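PDB 4DNH: dihydrodipicolinate synthase family protein from Sinorhizobium meliloti, which is of unknown function but folds as a closed eight-stranded parallel TIM barrel and is probably related to dihydrodipicolinate synthase-type enzymes. Local coordinates for residues Gly255-Asp267 and Phe301-Arg313. Numbering follows the deposited sequence.
Sequences GDDFNYAELIAGD and FFELLEPTVPLSR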
ATOM      1  N   GLY A 255       3.665  -4.248  -6.585  1.00 46.46           N
ATOM      2  CA  GLY A 255       3.643  -3.917  -5.176  1.00 44.91           C
ATOM      3  C   GLY A 255       5.015  -3.402  -4.864  1.00 45.17           C
ATOM      4  O   GLY A 255       5.334  -3.103  -3.722  1.00 45.70           O
ATOM      5  N   ASP A 256       5.807  -3.285  -5.922  1.00 46.51           N
ATOM      6  CA  ASP A 256       7.197  -2.889  -5.850  1.00 47.59           C
ATOM      7  C   ASP A 256       7.310  -1.367  -5.822  1.00 47.12           C
ATOM      8  O   ASP A 256       7.340  -0.714  -6.873  1.00 49.23           O
ATOM      9  CB  ASP A 256       7.939  -3.481  -7.052  1.00 49.75           C
ATOM     10  CG  ASP A 256       9.442  -3.434  -6.910  1.00 49.25           C
ATOM     11  OD1 ASP A 256       9.958  -2.414  -6.419  1.00 46.28           O
ATOM     12  OD2 ASP A 256      10.111  -4.418  -7.320  1.00 52.63           O
ATOM     13  N   ASP A 257       7.385  -0.809  -4.616  1.00 44.21           N
ATOM     14  CA  ASP A 257       7.546   0.641  -4.441  1.00 44.39           C
ATOM     15  C   ASP A 257       8.960   1.165  -4.755  1.00 44.95           C
ATOM     16  O   ASP A 257       9.206   2.373  -4.671  1.00 45.57           O
ATOM     17  CB  ASP A 257       7.133   1.058  -3.021  1.00 44.08           C
ATOM     18  CG  ASP A 257       5.691   0.650  -2.669  1.00 41.79           C
ATOM     19  OD1 ASP A 257       4.744   1.378  -3.046  1.00 41.92           O
ATOM     20  OD2 ASP A 257       5.513  -0.387  -1.989  1.00 39.18           O
ATOM     21  N   PHE A 258       9.884   0.272  -5.116  1.00 43.51           N
ATOM     22  CA  PHE A 258      11.228   0.682  -5.548  1.00 43.02           C
ATOM     23  C   PHE A 258      11.327   0.856  -7.059  1.00 44.20           C
ATOM     24  O   PHE A 258      12.159   1.624  -7.548  1.00 45.78           O
ATOM     25  CB  PHE A 258      12.262  -0.349  -5.111  1.00 44.75           C
ATOM     26  CG  PHE A 258      12.918  -0.039  -3.807  1.00 43.96           C
ATOM     27  CD1 PHE A 258      12.209  -0.136  -2.615  1.00 42.34           C
ATOM     28  CD2 PHE A 258      14.264   0.320  -3.765  1.00 44.21           C
ATOM     29  CE1 PHE A 258      12.816   0.144  -1.405  1.00 41.24           C
ATOM     30  CE2 PHE A 258      14.885   0.597  -2.556  1.00 44.30           C
ATOM     31  CZ  PHE A 258      14.155   0.510  -1.376  1.00 43.30           C
ATOM     32  N   ASN A 259      10.454   0.155  -7.785  1.00 44.82           N
ATOM     33  CA  ASN A 259      10.580  -0.046  -9.231  1.00 44.43           C
ATOM     34  C   ASN A 259       9.326   0.157 -10.075  1.00 46.62           C
ATOM     35  O   ASN A 259       9.321  -0.172 -11.269  1.00 50.04           O
ATOM     36  CB  ASN A 259      11.108  -1.443  -9.454  1.00 43.13           C
ATOM     37  CG  ASN A 259      12.509  -1.593  -8.931  1.00 41.90           C
ATOM     38  OD1 ASN A 259      13.396  -0.840  -9.323  1.00 40.98           O
ATOM     39  ND2 ASN A 259      12.710  -2.525  -8.004  1.00 41.40           N
ATOM     40  N   TYR A 260       8.284   0.711  -9.455  1.00 43.70           N
ATOM     41  CA  TYR A 260       6.975   0.927 -10.076  1.00 43.95           C
ATOM     42  C   TYR A 260       6.964   1.628 -11.448  1.00 47.79           C
ATOM     43  O   TYR A 260       6.237   1.205 -12.353  1.00 50.80           O
ATOM     44  CB  TYR A 260       6.042   1.650  -9.097  1.00 40.90           C
ATOM     45  CG  TYR A 260       6.560   2.974  -8.563  1.00 39.69           C
ATOM     46  CD1 TYR A 260       7.451   3.022  -7.486  1.00 38.06           C
ATOM     47  CD2 TYR A 260       6.137   4.186  -9.122  1.00 40.18           C
ATOM     48  CE1 TYR A 260       7.923   4.236  -6.999  1.00 37.91           C
ATOM     49  CE2 TYR A 260       6.601   5.405  -8.644  1.00 39.22           C
ATOM     50  CZ  TYR A 260       7.497   5.430  -7.582  1.00 39.18           C
ATOM     51  OH  TYR A 260       7.958   6.654  -7.106  1.00 39.03           O
ATOM     52  N   ALA A 261       7.748   2.688 -11.614  1.00 46.69           N
ATOM     53  CA  ALA A 261       7.758   3.414 -12.890  1.00 48.10           C
ATOM     54  C   ALA A 261       8.165   2.502 -14.049  1.00 53.44           C
ATOM     55  O   ALA A 261       7.450   2.430 -15.053  1.00 55.98           O
ATOM     56  CB  ALA A 261       8.654   4.644 -12.819  1.00 46.49           C
ATOM     57  N   GLU A 262       9.290   1.791 -13.879  1.00 54.31           N
ATOM     58  CA  GLU A 262       9.809   0.845 -14.865  1.00 54.86           C
ATOM     59  C   GLU A 262       8.818  -0.272 -15.167  1.00 53.63           C
ATOM     60  O   GLU A 262       8.622  -0.638 -16.336  1.00 56.83           O
ATOM     61  CB  GLU A 262      11.146   0.238 -14.405  1.00 56.79           C
ATOM     62  CG  GLU A 262      11.778  -0.696 -15.433  1.00 61.72           C
ATOM     63  CD  GLU A 262      12.943  -1.527 -14.898  1.00 69.96           C
ATOM     64  OE1 GLU A 262      13.642  -1.061 -13.969  1.00 70.91           O
ATOM     65  OE2 GLU A 262      13.174  -2.649 -15.427  1.00 70.36           O
ATOM     66  N   LEU A 263       8.208  -0.814 -14.115  1.00 49.22           N
ATOM     67  CA  LEU A 263       7.297  -1.950 -14.246  1.00 49.29           C
ATOM     68  C   LEU A 263       5.941  -1.578 -14.840  1.00 49.68           C
ATOM     69  O   LEU A 263       5.424  -2.314 -15.693  1.00 51.55           O
ATOM     70  CB  LEU A 263       7.122  -2.659 -12.901  1.00 50.28           C
ATOM     71  CG  LEU A 263       8.399  -3.198 -12.239  1.00 51.69           C
ATOM     72  CD1 LEU A 263       8.168  -3.466 -10.761  1.00 50.19           C
ATOM     73  CD2 LEU A 263       8.868  -4.450 -12.950  1.00 52.91           C
ATOM     74  N   ILE A 264       5.373  -0.444 -14.402  1.00 48.22           N
ATOM     75  CA  ILE A 264       4.086   0.046 -14.924  1.00 47.17           C
ATOM     76  C   ILE A 264       4.167   0.347 -16.433  1.00 49.97           C
ATOM     77  O   ILE A 264       3.316  -0.099 -17.199  1.00 49.43           O
ATOM     78  CB  ILE A 264       3.536   1.224 -14.094  1.00 44.72           C
ATOM     79  CG1 ILE A 264       3.244   0.756 -12.659  1.00 43.06           C
ATOM     80  CG2 ILE A 264       2.247   1.771 -14.683  1.00 44.45           C
ATOM     81  CD1 ILE A 264       2.972   1.865 -11.655  1.00 40.04           C
ATOM     82  N   ALA A 265       5.214   1.061 -16.854  1.00 53.47           N
ATOM     83  CA  ALA A 265       5.477   1.309 -18.281  1.00 55.99           C
ATOM     84  C   ALA A 265       5.709  -0.002 -19.044  1.00 60.74           C
ATOM     85  O   ALA A 265       5.295  -0.144 -20.188  1.00 61.84           O
ATOM     86  CB  ALA A 265       6.666   2.248 -18.460  1.00 53.20           C
ATOM     87  N   GLY A 266       6.368  -0.959 -18.400  1.00 63.49           N
ATOM     88  CA  GLY A 266       6.577  -2.284 -18.986  1.00 63.62           C
ATOM     89  C   GLY A 266       7.691  -2.392 -20.013  1.00 63.73           C
ATOM     90  O   GLY A 266       8.388  -1.422 -20.315  1.00 62.17           O
ATOM     91  N   ASP A 267       7.856  -3.597 -20.543  1.00 65.70           N
ATOM     92  CA  ASP A 267       8.843  -3.864 -21.572  1.00 68.86           C
ATOM     93  C   ASP A 267       8.186  -4.267 -22.886  1.00 74.16           C
ATOM     94  O   ASP A 267       6.978  -4.094 -23.069  1.00 73.38           O
ATOM     95  CB  ASP A 267       9.855  -4.929 -21.108  1.00 68.28           C
ATOM     96  CG  ASP A 267       9.229  -6.023 -20.233  1.00 66.49           C
ATOM     97  OD1 ASP A 267       8.114  -6.514 -20.545  1.00 66.36           O
ATOM     98  OD2 ASP A 267       9.885  -6.403 -19.231  1.00 65.23           O
ATOM     99  N   PHE A 301       5.104  10.738 -18.746  1.00 57.54           N
ATOM    100  CA  PHE A 301       5.004   9.736 -17.694  1.00 54.91           C
ATOM    101  C   PHE A 301       6.278   9.673 -16.843  1.00 57.26           C
ATOM    102  O   PHE A 301       6.216   9.848 -15.611  1.00 57.37           O
ATOM    103  CB  PHE A 301       4.710   8.370 -18.312  1.00 55.36           C
ATOM    104  CG  PHE A 301       4.731   7.224 -17.327  1.00 54.66           C
ATOM    105  CD1 PHE A 301       3.610   6.926 -16.560  1.00 52.58           C
ATOM    106  CD2 PHE A 301       5.866   6.413 -17.198  1.00 54.45           C
ATOM    107  CE1 PHE A 301       3.619   5.854 -15.679  1.00 51.94           C
ATOM    108  CE2 PHE A 301       5.885   5.344 -16.311  1.00 51.97           C
ATOM    109  CZ  PHE A 301       4.762   5.062 -15.554  1.00 52.22           C
ATOM    110  N   PHE A 302       7.422   9.434 -17.498  1.00 55.57           N
ATOM    111  CA  PHE A 302       8.711   9.334 -16.810  1.00 54.58           C
ATOM    112  C   PHE A 302       9.165  10.668 -16.218  1.00 55.72           C
ATOM    113  O   PHE A 302       9.698  10.693 -15.110  1.00 56.42           O
ATOM    114  CB  PHE A 302       9.804   8.767 -17.730  1.00 56.13           C
ATOM    115  CG  PHE A 302       9.677   7.287 -18.003  1.00 55.16           C
ATOM    116  CD1 PHE A 302       9.874   6.353 -16.989  1.00 51.12           C
ATOM    117  CD2 PHE A 302       9.381   6.826 -19.289  1.00 59.59           C
ATOM    118  CE1 PHE A 302       9.758   4.996 -17.233  1.00 52.00           C
ATOM    119  CE2 PHE A 302       9.265   5.462 -19.548  1.00 59.72           C
ATOM    120  CZ  PHE A 302       9.455   4.547 -18.514  1.00 56.89           C
ATOM    121  N   GLU A 303       8.949  11.765 -16.945  1.00 56.33           N
ATOM    122  CA  GLU A 303       9.269  13.107 -16.448  1.00 58.70           C
ATOM    123  C   GLU A 303       8.585  13.385 -15.112  1.00 54.33           C
ATOM    124  O   GLU A 303       9.170  14.022 -14.240  1.00 52.16           O
ATOM    125  CB  GLU A 303       8.833  14.181 -17.449  1.00 67.05           C
ATOM    126  CG  GLU A 303       9.827  14.476 -18.563  1.00 80.97           C
ATOM    127  CD  GLU A 303       9.257  15.400 -19.638  1.00 94.68           C
ATOM    128  OE1 GLU A 303       8.177  15.998 -19.409  1.00100.63           O
ATOM    129  OE2 GLU A 303       9.887  15.529 -20.717  1.00 95.76           O
ATOM    130  N   LEU A 304       7.340  12.926 -14.982  1.00 51.61           N
ATOM    131  CA  LEU A 304       6.560  13.093 -13.767  1.00 50.17           C
ATOM    132  C   LEU A 304       6.946  12.079 -12.669  1.00 51.77           C
ATOM    133  O   LEU A 304       7.078  12.443 -11.490  1.00 50.85           O
ATOM    134  CB  LEU A 304       5.061  12.992 -14.083  1.00 50.08           C
ATOM    135  CG  LEU A 304       4.355  14.132 -14.859  1.00 51.57           C
ATOM    136  CD1 LEU A 304       3.006  13.679 -15.386  1.00 50.13           C
ATOM    137  CD2 LEU A 304       4.171  15.400 -14.032  1.00 51.04           C
ATOM    138  N   LEU A 305       7.152  10.819 -13.054  1.00 49.91           N
ATOM    139  CA  LEU A 305       7.298   9.758 -12.069  1.00 46.94           C
ATOM    140  C   LEU A 305       8.731   9.529 -11.608  1.00 48.56           C
ATOM    141  O   LEU A 305       8.969   9.369 -10.406  1.00 48.46           O
ATOM    142  CB  LEU A 305       6.669   8.470 -12.579  1.00 46.59           C
ATOM    143  CG  LEU A 305       5.655   7.711 -11.718  1.00 46.30           C
ATOM    144  CD1 LEU A 305       4.705   8.594 -10.909  1.00 45.38           C
ATOM    145  CD2 LEU A 305       4.861   6.749 -12.587  1.00 44.57           C
ATOM    146  N   GLU A 306       9.691   9.539 -12.531  1.00 50.59           N
ATOM    147  CA  GLU A 306      11.103   9.319 -12.157  1.00 53.43           C
ATOM    148  C   GLU A 306      11.600  10.163 -10.972  1.00 49.87           C
ATOM    149  O   GLU A 306      12.379   9.674 -10.182  1.00 51.79           O
ATOM    150  CB  GLU A 306      12.067   9.451 -13.354  1.00 60.15           C
ATOM    151  CG  GLU A 306      12.371   8.131 -14.061  1.00 69.60           C
ATOM    152  CD  GLU A 306      12.999   8.309 -15.444  1.00 79.69           C
ATOM    153  OE1 GLU A 306      13.342   9.453 -15.816  1.00 85.21           O
ATOM    154  OE2 GLU A 306      13.149   7.300 -16.176  1.00 79.60           O
ATOM    155  N   PRO A 307      11.159  11.431 -10.849  1.00 48.59           N
ATOM    156  CA  PRO A 307      11.566  12.207  -9.657  1.00 48.36           C
ATOM    157  C   PRO A 307      10.993  11.708  -8.300  1.00 44.78           C
ATOM    158  O   PRO A 307      11.575  11.945  -7.234  1.00 43.37           O
ATOM    159  CB  PRO A 307      11.055  13.619  -9.987  1.00 49.70           C
ATOM    160  CG  PRO A 307      11.029  13.659 -11.491  1.00 48.93           C
ATOM    161  CD  PRO A 307      10.502  12.300 -11.847  1.00 48.35           C
ATOM    162  N   THR A 308       9.868  11.014  -8.347  1.00 43.17           N
ATOM    163  CA  THR A 308       9.294  10.450  -7.147  1.00 41.66           C
ATOM    164  C   THR A 308      10.066   9.220  -6.695  1.00 42.49           C
ATOM    165  O   THR A 308      10.127   8.927  -5.503  1.00 45.26           O
ATOM    166  CB  THR A 308       7.825  10.047  -7.368  1.00 40.04           C
ATOM    167  OG1 THR A 308       7.779   8.911  -8.242  1.00 39.75           O
ATOM    168  CG2 THR A 308       7.020  11.212  -7.964  1.00 37.51           C
ATOM    169  N   VAL A 309      10.648   8.501  -7.647  1.00 42.40           N
ATOM    170  CA  VAL A 309      11.309   7.232  -7.374  1.00 43.05           C
ATOM    171  C   VAL A 309      12.363   7.332  -6.252  1.00 42.59           C
ATOM    172  O   VAL A 309      12.378   6.488  -5.352  1.00 41.71           O
ATOM    173  CB  VAL A 309      11.869   6.597  -8.676  1.00 46.14           C
ATOM    174  CG1 VAL A 309      12.785   5.415  -8.368  1.00 45.24           C
ATOM    175  CG2 VAL A 309      10.721   6.188  -9.600  1.00 45.03           C
ATOM    176  N   PRO A 310      13.229   8.369  -6.284  1.00 43.08           N
ATOM    177  CA  PRO A 310      14.174   8.450  -5.172  1.00 41.69           C
ATOM    178  C   PRO A 310      13.452   8.644  -3.834  1.00 41.30           C
ATOM    179  O   PRO A 310      13.836   8.035  -2.851  1.00 40.95           O
ATOM    180  CB  PRO A 310      15.035   9.677  -5.519  1.00 40.49           C
ATOM    181  CG  PRO A 310      14.958   9.775  -6.990  1.00 43.17           C
ATOM    182  CD  PRO A 310      13.571   9.322  -7.360  1.00 44.14           C
ATOM    183  N   LEU A 311      12.416   9.483  -3.818  1.00 40.70           N
ATOM    184  CA  LEU A 311      11.600   9.721  -2.636  1.00 36.91           C
ATOM    185  C   LEU A 311      11.021   8.407  -2.136  1.00 36.78           C
ATOM    186  O   LEU A 311      11.109   8.089  -0.950  1.00 38.06           O
ATOM    187  CB  LEU A 311      10.483  10.709  -2.960  1.00 35.16           C
ATOM    188  CG  LEU A 311       9.295  10.748  -1.985  1.00 34.54           C
ATOM    189  CD1 LEU A 311       9.681  11.356  -0.640  1.00 32.40           C
ATOM    190  CD2 LEU A 311       8.131  11.502  -2.628  1.00 34.44           C
ATOM    191  N   SER A 312      10.442   7.638  -3.044  1.00 36.25           N
ATOM    192  CA  SER A 312       9.918   6.340  -2.687  1.00 37.12           C
ATOM    193  C   SER A 312      10.964   5.374  -2.076  1.00 38.06           C
ATOM    194  O   SER A 312      10.717   4.755  -1.049  1.00 38.71           O
ATOM    195  CB  SER A 312       9.283   5.695  -3.910  1.00 36.91           C
ATOM    196  OG  SER A 312       8.422   4.666  -3.472  1.00 36.19           O
ATOM    197  N   ARG A 313      12.110   5.224  -2.727  1.00 37.73           N
ATOM    198  CA  ARG A 313      13.150   4.354  -2.214  1.00 39.68           C
ATOM    199  C   ARG A 313      13.579   4.775  -0.817  1.00 40.42           C
ATOM    200  O   ARG A 313      13.913   3.933   0.016  1.00 40.28           O
ATOM    201  CB  ARG A 313      14.331   4.341  -3.166  1.00 42.00           C
ATOM    202  CG  ARG A 313      13.955   3.667  -4.471  1.00 43.13           C
ATOM    203  CD  ARG A 313      14.978   3.845  -5.568  1.00 44.62           C
ATOM    204  NE  ARG A 313      14.584   2.994  -6.682  1.00 46.51           N
ATOM    205  CZ  ARG A 313      15.266   2.846  -7.811  1.00 46.34           C
ATOM    206  NH1 ARG A 313      16.408   3.497  -8.005  1.00 47.96           N
ATOM    207  NH2 ARG A 313      14.792   2.041  -8.744  1.00 44.91           N
TER
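Arg-313 crosses one face of the Phe-258 ring obliquely, with its CA and CB over the face, and runs on to that residue's carbonyl, a worked example of how one arginine can serve an aromatic and a carbonyl at once. Arg-313 CA stands 4.2 Å from the Phe-258 ring centroid, a CH-pi contact, and Arg-313 CG comes within 3.4 Å of Phe-258 CD2. With the chain extended from CG to NE, the guanidinium reaches Phe-258 O side-on: Arg-313 NE and NH2 each donate to it at 2.9 Å, NE on a lone pair in the carbonyl plane, NH2 from a direction tilted 31° out of it. A weak bond from NH2 to Asn-259 OD1 widens the grip, the amide standing steeply against the guanidinium. One residue back, Ser-312 OG, anti to its own backbone N (chi1 -161°), donates to a lone pair of Asp-257 O at 2.7 Å. Successive loop carbonyls are thus tied to successive helix residues.

Deeper in, the Tyr-260 ring enters as a knob among Leu-305, Thr-308, Val-309 and Ser-312. Tyr-260 OH donates to Thr-308 OG1 (2.5 Å), which lies at the ring edge and itself donates to Leu-305 O, so the two hydroxyls form a short hydrogen-bond chain. Beyond, Ala-265 CB packs against Phe-302 CZ at 3.6 Å and also meets Phe-301, whose ring edge faces Ala-261 O.

The 255-259 loop follows barrel strand 251-254 and leads into helix 260-265, which runs roughly antiparallel to helix 301-305. Asp-257 turns to Ile-278 N and a bound glycerol, while helix 278-281 and strand 273-276 flank Tyr-260 and Ile-264. The contact joins the seventh strand's C-terminal end and helix 260-265 to helices 298-305 and 308-315, which follow the eighth strand.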